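Local coordinates for Os03g0854200 protein (Oryza sativa Japonica Group, PDB 3HKM) that cleaves DNA hydrolytically and RNA phosphorolytically in vitro, binds double-stranded DNA and single-stranded RNA, and is a probable component of the exosome core complex, at residues Y45-G50 and T100-I105; P57-I62 and C92-H97; H136-I141 and H168-N173. All blocks are in the same frame, centred on the assembly; numbering follows the deposited sequence.

The three contacts sample both sheets of the RNase PH fold. Contacts 1 and 2, with centres about 10 Å apart, touch at the same end of the mixed sheet: 100-105 is edged by 45-50 in contact 1 and by the start of strand 61-67 from contact 2 on its other flank. Along the chain, contact 2 falls between the segments of contact 1. Contact 3 follows both and belongs to the four-stranded antiparallel sheet, its centre about 22 Å from contact 1's and about 20 Å from contact 2's. Helices 77-91 and 115-130 pack on this second sheet, and helix 77-91 leads into the loop of contact 2, which thereby connects the two sheets of the domain.

Contact 1 (Y45-G50 and T100-I105); sequences YGPKPG and TTTSVI
With OG1 anti to the carbonyl carbon (chi1 -54°), Thr101 holds its hydroxyl beside its own backbone N, where it donates to Gly50 O at 2.8 Å; the same choice at Thr102 (chi1 -60°) carries OG1 to a weak, 3.4 Å bond with Gly46 O. Between these two side-chain bonds the backbones pair antiparallel. Thr101 N gives a short bond to Lys48 O (2.6 Å), and Lys48 N returns one to Thr101 O at 3.0 Å, arriving from above the carbonyl plane. Pro49 and Thr100 form the adjoining non-hydrogen-bonded pair. A valine in place of Thr101 would probably leave Gly50 O without its hydroxyl donor and set the turn after Pro49 less firmly against the strand. At the other end the Tyr45 ring turns its CD2 edge to Ser103 O (3.2 Å), while CE2 lies 4.3 Å from Ile105 CG1. Near Thr100, Pro47 CB rests against the threonine CG2 at 3.7 Å. The last part of strand 38-49 is thus fastened to strand 100-110, whose other flank is hydrogen-bonded through Thr100 and Thr102 to Ser61 of strand 61-67.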
loop_
_atom_site.group_PDB
_atom_site.type_symbol
_atom_site.label_atom_id
_atom_site.label_comp_id
_atom_site.label_asym_id
_atom_site.label_seq_id
_atom_site.Cartn_x
_atom_site.Cartn_y
_atom_site.Cartn_z
ATOM N N TYR A 45 -10.707 6.382 10.356
ATOM C CA TYR A 45 -11.708 6.933 11.265
ATOM C C TYR A 45 -13.021 7.455 10.618
ATOM O O TYR A 45 -13.345 8.628 10.726
ATOM C CB TYR A 45 -11.032 7.935 12.216
ATOM C CG TYR A 45 -9.963 7.240 13.043
ATOM C CD1 TYR A 45 -10.298 6.534 14.187
ATOM C CD2 TYR A 45 -8.632 7.229 12.640
ATOM C CE1 TYR A 45 -9.337 5.860 14.931
ATOM C CE2 TYR A 45 -7.662 6.555 13.376
ATOM C CZ TYR A 45 -8.023 5.874 14.520
ATOM O OH TYR A 45 -7.075 5.205 15.264
ATOM N N GLY A 46 -13.775 6.548 9.974
ATOM C CA GLY A 46 -15.052 6.844 9.320
ATOM C C GLY A 46 -15.041 8.211 8.672
ATOM O O GLY A 46 -14.051 8.928 8.781
ATOM N N PRO A 47 -16.118 8.592 7.971
ATOM C CA PRO A 47 -16.038 9.984 7.529
ATOM C C PRO A 47 -16.511 10.912 8.650
ATOM O O PRO A 47 -17.637 10.756 9.129
ATOM C CB PRO A 47 -16.990 10.029 6.322
ATOM C CG PRO A 47 -17.328 8.586 6.015
ATOM C CD PRO A 47 -17.221 7.875 7.318
ATOM N N LYS A 48 -15.645 11.836 9.075
ATOM C CA LYS A 48 -15.956 12.764 10.163
ATOM C C LYS A 48 -16.304 14.173 9.641
ATOM O O LYS A 48 -15.522 14.778 8.910
ATOM C CB LYS A 48 -14.790 12.825 11.161
ATOM C CG LYS A 48 -14.994 13.827 12.301
ATOM C CD LYS A 48 -13.781 13.903 13.243
ATOM C CE LYS A 48 -14.030 14.884 14.385
ATOM N NZ LYS A 48 -12.946 14.844 15.403
ATOM N N PRO A 49 -17.488 14.695 10.015
ATOM C CA PRO A 49 -17.918 16.031 9.573
ATOM C C PRO A 49 -16.858 17.114 9.797
ATOM O O PRO A 49 -16.204 17.139 10.836
ATOM C CB PRO A 49 -19.141 16.314 10.452
ATOM C CG PRO A 49 -19.704 14.955 10.756
ATOM C CD PRO A 49 -18.525 14.008 10.812
ATOM N N GLY A 50 -16.702 18.005 8.828
ATOM C CA GLY A 50 -15.788 19.125 8.969
ATOM C C GLY A 50 -14.554 18.992 8.099
ATOM O O GLY A 50 -14.146 17.889 7.752
ATOM N N THR A 100 -16.139 16.509 4.942
ATOM C CA THR A 100 -15.875 15.367 5.800
ATOM C C THR A 100 -14.378 15.036 5.771
ATOM O O THR A 100 -13.716 15.231 4.763
ATOM C CB THR A 100 -16.722 14.163 5.330
ATOM O OG1 THR A 100 -17.398 13.576 6.446
ATOM C CG2 THR A 100 -15.885 13.135 4.595
ATOM N N THR A 101 -13.838 14.553 6.880
ATOM C CA THR A 101 -12.435 14.166 6.905
ATOM C C THR A 101 -12.270 12.727 7.374
ATOM O O THR A 101 -12.760 12.347 8.440
ATOM C CB THR A 101 -11.585 15.092 7.805
ATOM O OG1 THR A 101 -11.766 16.457 7.408
ATOM C CG2 THR A 101 -10.112 14.733 7.702
ATOM N N THR A 102 -11.576 11.936 6.565
ATOM C CA THR A 102 -11.200 10.585 6.937
ATOM C C THR A 102 -9.694 10.536 7.203
ATOM O O THR A 102 -8.890 10.796 6.314
ATOM C CB THR A 102 -11.604 9.591 5.836
ATOM O OG1 THR A 102 -13.025 9.654 5.646
ATOM C CG2 THR A 102 -11.205 8.174 6.199
ATOM N N SER A 103 -9.316 10.219 8.436
ATOM C CA SER A 103 -7.909 10.185 8.805
ATOM C C SER A 103 -7.385 8.762 8.850
ATOM O O SER A 103 -7.920 7.911 9.558
ATOM C CB SER A 103 -7.677 10.858 10.160
ATOM O OG SER A 103 -8.253 12.152 10.190
ATOM N N VAL A 104 -6.322 8.522 8.098
ATOM C CA VAL A 104 -5.663 7.231 8.068
ATOM C C VAL A 104 -4.365 7.289 8.869
ATOM O O VAL A 104 -3.528 8.171 8.659
ATOM C CB VAL A 104 -5.349 6.822 6.614
ATOM C CG1 VAL A 104 -4.718 5.439 6.565
ATOM C CG2 VAL A 104 -6.608 6.878 5.766
ATOM N N ILE A 105 -4.204 6.359 9.801
ATOM C CA ILE A 105 -2.942 6.210 10.505
ATOM C C ILE A 105 -2.313 4.876 10.144
ATOM O O ILE A 105 -2.961 3.839 10.191
ATOM C CB ILE A 105 -3.096 6.325 12.029
ATOM C CG1 ILE A 105 -3.594 7.721 12.399
ATOM C CG2 ILE A 105 -1.766 6.054 12.719
ATOM C CD1 ILE A 105 -3.460 8.037 13.867
#

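Contact 2 (P57-I62 and C92-H97); sequences PEKASI and CLLTVH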
loop_
_atom_site.group_PDB
_atom_site.type_symbol
_atom_site.label_atom_id
_atom_site.label_comp_id
_atom_site.label_asym_id
_atom_site.label_seq_id
_atom_site.Cartn_x
_atom_site.Cartn_y
_atom_site.Cartn_z
ATOM N N PRO A 57 -13.825 21.909 1.734
ATOM C CA PRO A 57 -15.122 21.349 2.136
ATOM C C PRO A 57 -16.151 20.927 1.062
ATOM O O PRO A 57 -17.184 20.371 1.439
ATOM C CB PRO A 57 -15.691 22.462 3.017
ATOM C CG PRO A 57 -14.456 23.004 3.721
ATOM C CD PRO A 57 -13.238 22.645 2.864
ATOM N N GLU A 58 -15.894 21.168 -0.220
ATOM C CA GLU A 58 -16.830 20.774 -1.271
ATOM C C GLU A 58 -16.651 19.298 -1.639
ATOM O O GLU A 58 -17.575 18.655 -2.145
ATOM C CB GLU A 58 -16.654 21.650 -2.513
ATOM C CG GLU A 58 -16.668 23.156 -2.242
ATOM C CD GLU A 58 -18.051 23.705 -1.903
ATOM O OE1 GLU A 58 -18.134 24.886 -1.500
ATOM O OE2 GLU A 58 -19.057 22.972 -2.037
ATOM N N LYS A 59 -15.451 18.777 -1.391
ATOM C CA LYS A 59 -15.138 17.367 -1.601
ATOM C C LYS A 59 -14.652 16.755 -0.286
ATOM O O LYS A 59 -14.214 17.481 0.611
ATOM C CB LYS A 59 -14.056 17.214 -2.677
ATOM C CG LYS A 59 -14.536 17.431 -4.105
ATOM C CD LYS A 59 -13.364 17.441 -5.087
ATOM C CE LYS A 59 -12.477 18.674 -4.907
ATOM N NZ LYS A 59 -13.081 19.922 -5.471
ATOM N N ALA A 60 -14.735 15.428 -0.164
ATOM C CA ALA A 60 -14.269 14.746 1.043
ATOM C C ALA A 60 -12.740 14.796 1.181
ATOM O O ALA A 60 -12.008 14.733 0.196
ATOM C CB ALA A 60 -14.760 13.301 1.072
ATOM N N SER A 61 -12.271 14.920 2.417
ATOM C CA SER A 61 -10.838 14.964 2.703
ATOM C C SER A 61 -10.336 13.615 3.187
ATOM O O SER A 61 -10.985 12.957 4.003
ATOM C CB SER A 61 -10.530 16.018 3.769
ATOM O OG SER A 61 -11.005 17.293 3.376
ATOM N N ILE A 62 -9.178 13.212 2.674
ATOM C CA ILE A 62 -8.477 12.036 3.168
ATOM C C ILE A 62 -7.111 12.510 3.647
ATOM O O ILE A 62 -6.399 13.186 2.909
ATOM C CB ILE A 62 -8.336 10.930 2.082
ATOM C CG1 ILE A 62 -9.638 10.129 1.947
ATOM C CG2 ILE A 62 -7.222 9.961 2.443
ATOM C CD1 ILE A 62 -10.754 10.843 1.220
ATOM N N CYS A 92 -10.084 6.837 -3.389
ATOM C CA CYS A 92 -11.293 7.190 -2.655
ATOM C C CYS A 92 -12.249 7.989 -3.525
ATOM O O CYS A 92 -11.829 8.897 -4.249
ATOM C CB CYS A 92 -10.944 7.984 -1.391
ATOM S SG CYS A 92 -10.275 6.984 -0.027
ATOM N N LEU A 93 -13.536 7.651 -3.468
ATOM C CA LEU A 93 -14.538 8.480 -4.131
ATOM C C LEU A 93 -14.879 9.689 -3.245
ATOM O O LEU A 93 -15.460 9.547 -2.164
ATOM C CB LEU A 93 -15.785 7.670 -4.486
ATOM C CG LEU A 93 -16.725 8.393 -5.457
ATOM C CD1 LEU A 93 -15.917 9.160 -6.497
ATOM C CD2 LEU A 93 -17.695 7.425 -6.128
ATOM N N LEU A 94 -14.515 10.877 -3.717
ATOM C CA LEU A 94 -14.479 12.073 -2.876
ATOM C C LEU A 94 -15.778 12.866 -2.891
ATOM O O LEU A 94 -15.999 13.750 -2.059
ATOM C CB LEU A 94 -13.297 12.972 -3.279
ATOM C CG LEU A 94 -13.073 13.305 -4.767
ATOM C CD1 LEU A 94 -12.808 12.065 -5.659
ATOM C CD2 LEU A 94 -14.231 14.121 -5.321
ATOM N N THR A 95 -16.635 12.534 -3.844
ATOM C CA THR A 95 -17.871 13.259 -4.073
ATOM C C THR A 95 -19.043 12.760 -3.212
ATOM O O THR A 95 -20.101 13.384 -3.175
ATOM C CB THR A 95 -18.251 13.174 -5.569
ATOM O OG1 THR A 95 -19.546 13.748 -5.781
ATOM C CG2 THR A 95 -18.254 11.724 -6.034
ATOM N N VAL A 96 -18.856 11.641 -2.518
ATOM C CA VAL A 96 -19.948 11.047 -1.748
ATOM C C VAL A 96 -20.213 11.779 -0.427
ATOM O O VAL A 96 -21.366 12.117 -0.116
ATOM C CB VAL A 96 -19.704 9.547 -1.466
ATOM C CG1 VAL A 96 -20.919 8.935 -0.783
ATOM C CG2 VAL A 96 -19.395 8.808 -2.761
ATOM N N HIS A 97 -19.153 12.026 0.343
ATOM C CA HIS A 97 -19.300 12.629 1.660
ATOM C C HIS A 97 -18.544 13.939 1.794
ATOM O O HIS A 97 -17.518 13.994 2.462
ATOM C CB HIS A 97 -18.849 11.655 2.742
ATOM C CG HIS A 97 -19.781 10.506 2.934
ATOM N ND1 HIS A 97 -19.469 9.219 2.548
ATOM C CD2 HIS A 97 -21.034 10.455 3.442
ATOM C CE1 HIS A 97 -20.487 8.421 2.823
ATOM N NE2 HIS A 97 -21.449 9.147 3.368
#
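Ala60 and Leu94 bring the two backbones to a CA-CA distance of 4.7 Å, and there the nearly straight bond from Ala60 N to Leu94 O (2.8 Å, 170° at the hydrogen) lies in the carbonyl plane, on a lone pair of the oxygen. This is not a strand pairing: residues 94-96 have helical backbone angles without the regular helical bonds, and the turn they make presents Leu94 O to the amide of Ala60. Leu94 O and His97 O both face the Ala60 methyl, and His97 O comes within 3.2 Å of Ala60 CB. The small side chain therefore sits close against the main chain of the turn. Lys59 and Leu94 run side by side in the same direction, the lysine CG and CD lying along the CD2 methyl of the leucine. Their closest atoms, Lys59 CD and Leu94 CD2, are 3.4 Å apart, tighter than an ordinary carbon contact. Leu94 reaches this position with chi1 at 48°, which places CG between its backbone N and carbonyl carbon. From CG onward the lysine chain bends at chi3 and chi4, and its amino end leads away from the turn. Deeper in, Ile62 CG1 packs on Cys92 SG at 3.8 Å, while Ile62 CD1 lies against Cys92 CB. The arrangement joins the start of strand 61-67 to the loop that leaves helix 77-91. Gln89 of that helix adds a side-chain hydrogen bond to Ile62 O, and Ser61 pairs through its backbone with Thr100 and Thr102 of strand 100-110.

Contact 3 (H136-I141 and H168-N173); sequences HLAVAI and HLVFPN
Six backbone hydrogen bonds tie 136-141 to 168-173, the central antiparallel pair of the four-stranded sheet in this RNase PH fold. The exchange between Val139 and Phe171 is nearly straight both ways: Phe171 N to Val139 O spans 2.8 Å (173° at the hydrogen) and Val139 N to Phe171 O 3.0 Å. Leu169 O takes the shortest bond, 2.7 Å from Ile141 N, and the ladder ends with Leu137 and Asn173 bonded to each other through N and O. The strand axes approach to 4.4 Å at 156°. One face carries Val139, Ile141, Leu169 and Phe171; helix 205-229 reaches it, Ser219 and Ile222 touching Val139 and Ile212 touching Leu169. Here the Phe171 and Ile141 side chains cross at about a right angle, with the phenylalanine CE2 4.2 Å from the isoleucine CD1. On the other face Ala140 CB meets Val170 CB at 3.8 Å, and there Thr87 of helix 77-91 touches Val170 and Ile120 of helix 115-130 touches Ala140. At the loop end His136 and Pro172 point the same way, and a CH-pi contact sets Pro172 CB over one face of the imidazole, 4.0 Å from its centroid and 13° off the ring normal.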
loop_
_atom_site.group_PDB
_atom_site.type_symbol
_atom_site.label_atom_id
_atom_site.label_comp_id
_atom_site.label_asym_id
_atom_site.label_seq_id
_atom_site.Cartn_x
_atom_site.Cartn_y
_atom_site.Cartn_z
ATOM N N HIS A 136 -12.233 2.054 -6.566
ATOM C CA HIS A 136 -11.744 0.722 -6.888
ATOM C C HIS A 136 -10.737 0.332 -5.816
ATOM O O HIS A 136 -10.272 1.181 -5.053
ATOM C CB HIS A 136 -11.052 0.721 -8.252
ATOM C CG HIS A 136 -10.168 1.909 -8.469
ATOM N ND1 HIS A 136 -8.974 2.078 -7.802
ATOM C CD2 HIS A 136 -10.319 3.003 -9.253
ATOM C CE1 HIS A 136 -8.421 3.220 -8.174
ATOM N NE2 HIS A 136 -9.216 3.800 -9.055
ATOM N N LEU A 137 -10.410 -0.954 -5.758
ATOM C CA LEU A 137 -9.353 -1.446 -4.879
ATOM C C LEU A 137 -7.977 -0.965 -5.344
ATOM O O LEU A 137 -7.741 -0.796 -6.540
ATOM C CB LEU A 137 -9.348 -2.976 -4.868
ATOM C CG LEU A 137 -10.120 -3.747 -3.804
ATOM C CD1 LEU A 137 -11.535 -3.223 -3.627
ATOM C CD2 LEU A 137 -10.113 -5.225 -4.147
ATOM N N ALA A 138 -7.073 -0.755 -4.393
ATOM C CA ALA A 138 -5.665 -0.540 -4.705
ATOM C C ALA A 138 -4.858 -1.763 -4.261
ATOM O O ALA A 138 -4.874 -2.137 -3.088
ATOM C CB ALA A 138 -5.145 0.720 -4.043
ATOM N N VAL A 139 -4.166 -2.388 -5.205
ATOM C CA VAL A 139 -3.317 -3.533 -4.904
ATOM C C VAL A 139 -1.879 -3.211 -5.324
ATOM O O VAL A 139 -1.588 -3.052 -6.506
ATOM C CB VAL A 139 -3.850 -4.833 -5.584
ATOM C CG1 VAL A 139 -2.774 -5.896 -5.662
ATOM C CG2 VAL A 139 -5.055 -5.365 -4.834
ATOM N N ALA A 140 -0.988 -3.092 -4.343
ATOM C CA ALA A 140 0.384 -2.666 -4.606
ATOM C C ALA A 140 1.366 -3.828 -4.514
ATOM O O ALA A 140 1.179 -4.735 -3.712
ATOM C CB ALA A 140 0.790 -1.560 -3.644
ATOM N N ILE A 141 2.412 -3.794 -5.335
ATOM C CA ILE A 141 3.428 -4.843 -5.330
ATOM C C ILE A 141 4.825 -4.266 -5.552
ATOM O O ILE A 141 5.047 -3.517 -6.504
ATOM C CB ILE A 141 3.159 -5.908 -6.417
ATOM C CG1 ILE A 141 1.794 -6.575 -6.206
ATOM C CG2 ILE A 141 4.266 -6.946 -6.424
ATOM C CD1 ILE A 141 1.428 -7.573 -7.284
ATOM N N HIS A 168 7.629 0.352 -7.319
ATOM C CA HIS A 168 6.436 0.161 -6.516
ATOM C C HIS A 168 5.242 0.348 -7.429
ATOM O O HIS A 168 4.971 1.458 -7.868
ATOM C CB HIS A 168 6.380 1.172 -5.374
ATOM C CG HIS A 168 7.414 0.946 -4.314
ATOM N ND1 HIS A 168 7.849 1.947 -3.472
ATOM C CD2 HIS A 168 8.109 -0.165 -3.969
ATOM C CE1 HIS A 168 8.761 1.460 -2.647
ATOM N NE2 HIS A 168 8.935 0.181 -2.927
ATOM N N LEU A 169 4.544 -0.739 -7.741
ATOM C CA LEU A 169 3.367 -0.636 -8.599
ATOM C C LEU A 169 2.090 -0.796 -7.790
ATOM O O LEU A 169 2.031 -1.572 -6.838
ATOM C CB LEU A 169 3.403 -1.664 -9.737
ATOM C CG LEU A 169 4.652 -1.679 -10.631
ATOM C CD1 LEU A 169 4.564 -2.802 -11.661
ATOM C CD2 LEU A 169 4.897 -0.328 -11.304
ATOM N N VAL A 170 1.074 -0.032 -8.163
ATOM C CA VAL A 170 -0.227 -0.167 -7.546
ATOM C C VAL A 170 -1.299 -0.166 -8.625
ATOM O O VAL A 170 -1.432 0.768 -9.414
ATOM C CB VAL A 170 -0.448 0.838 -6.363
ATOM C CG1 VAL A 170 0.626 1.914 -6.357
ATOM C CG2 VAL A 170 -1.867 1.402 -6.346
ATOM N N PHE A 171 -2.015 -1.280 -8.675
ATOM C CA PHE A 171 -2.970 -1.538 -9.728
ATOM C C PHE A 171 -4.371 -1.307 -9.202
ATOM O O PHE A 171 -4.655 -1.601 -8.042
ATOM C CB PHE A 171 -2.820 -2.978 -10.215
ATOM C CG PHE A 171 -1.397 -3.397 -10.453
ATOM C CD1 PHE A 171 -0.859 -3.388 -11.730
ATOM C CD2 PHE A 171 -0.596 -3.804 -9.403
ATOM C CE1 PHE A 171 0.448 -3.778 -11.952
ATOM C CE2 PHE A 171 0.713 -4.192 -9.623
ATOM C CZ PHE A 171 1.230 -4.178 -10.902
ATOM N N PRO A 172 -5.252 -0.773 -10.062
ATOM C CA PRO A 172 -6.676 -0.583 -9.791
ATOM C C PRO A 172 -7.380 -1.899 -10.023
ATOM O O PRO A 172 -7.015 -2.597 -10.961
ATOM C CB PRO A 172 -7.112 0.412 -10.873
ATOM C CG PRO A 172 -5.855 0.782 -11.642
ATOM C CD PRO A 172 -4.892 -0.325 -11.415
ATOM N N ASN A 173 -8.359 -2.240 -9.192
ATOM C CA ASN A 173 -9.079 -3.499 -9.353
ATOM C C ASN A 173 -10.560 -3.350 -9.028
ATOM O O ASN A 173 -10.913 -2.886 -7.943
ATOM C CB ASN A 173 -8.450 -4.590 -8.481
ATOM C CG ASN A 173 -8.879 -5.985 -8.889
ATOM O OD1 ASN A 173 -8.145 -6.700 -9.575
ATOM N ND2 ASN A 173 -10.074 -6.378 -8.477
#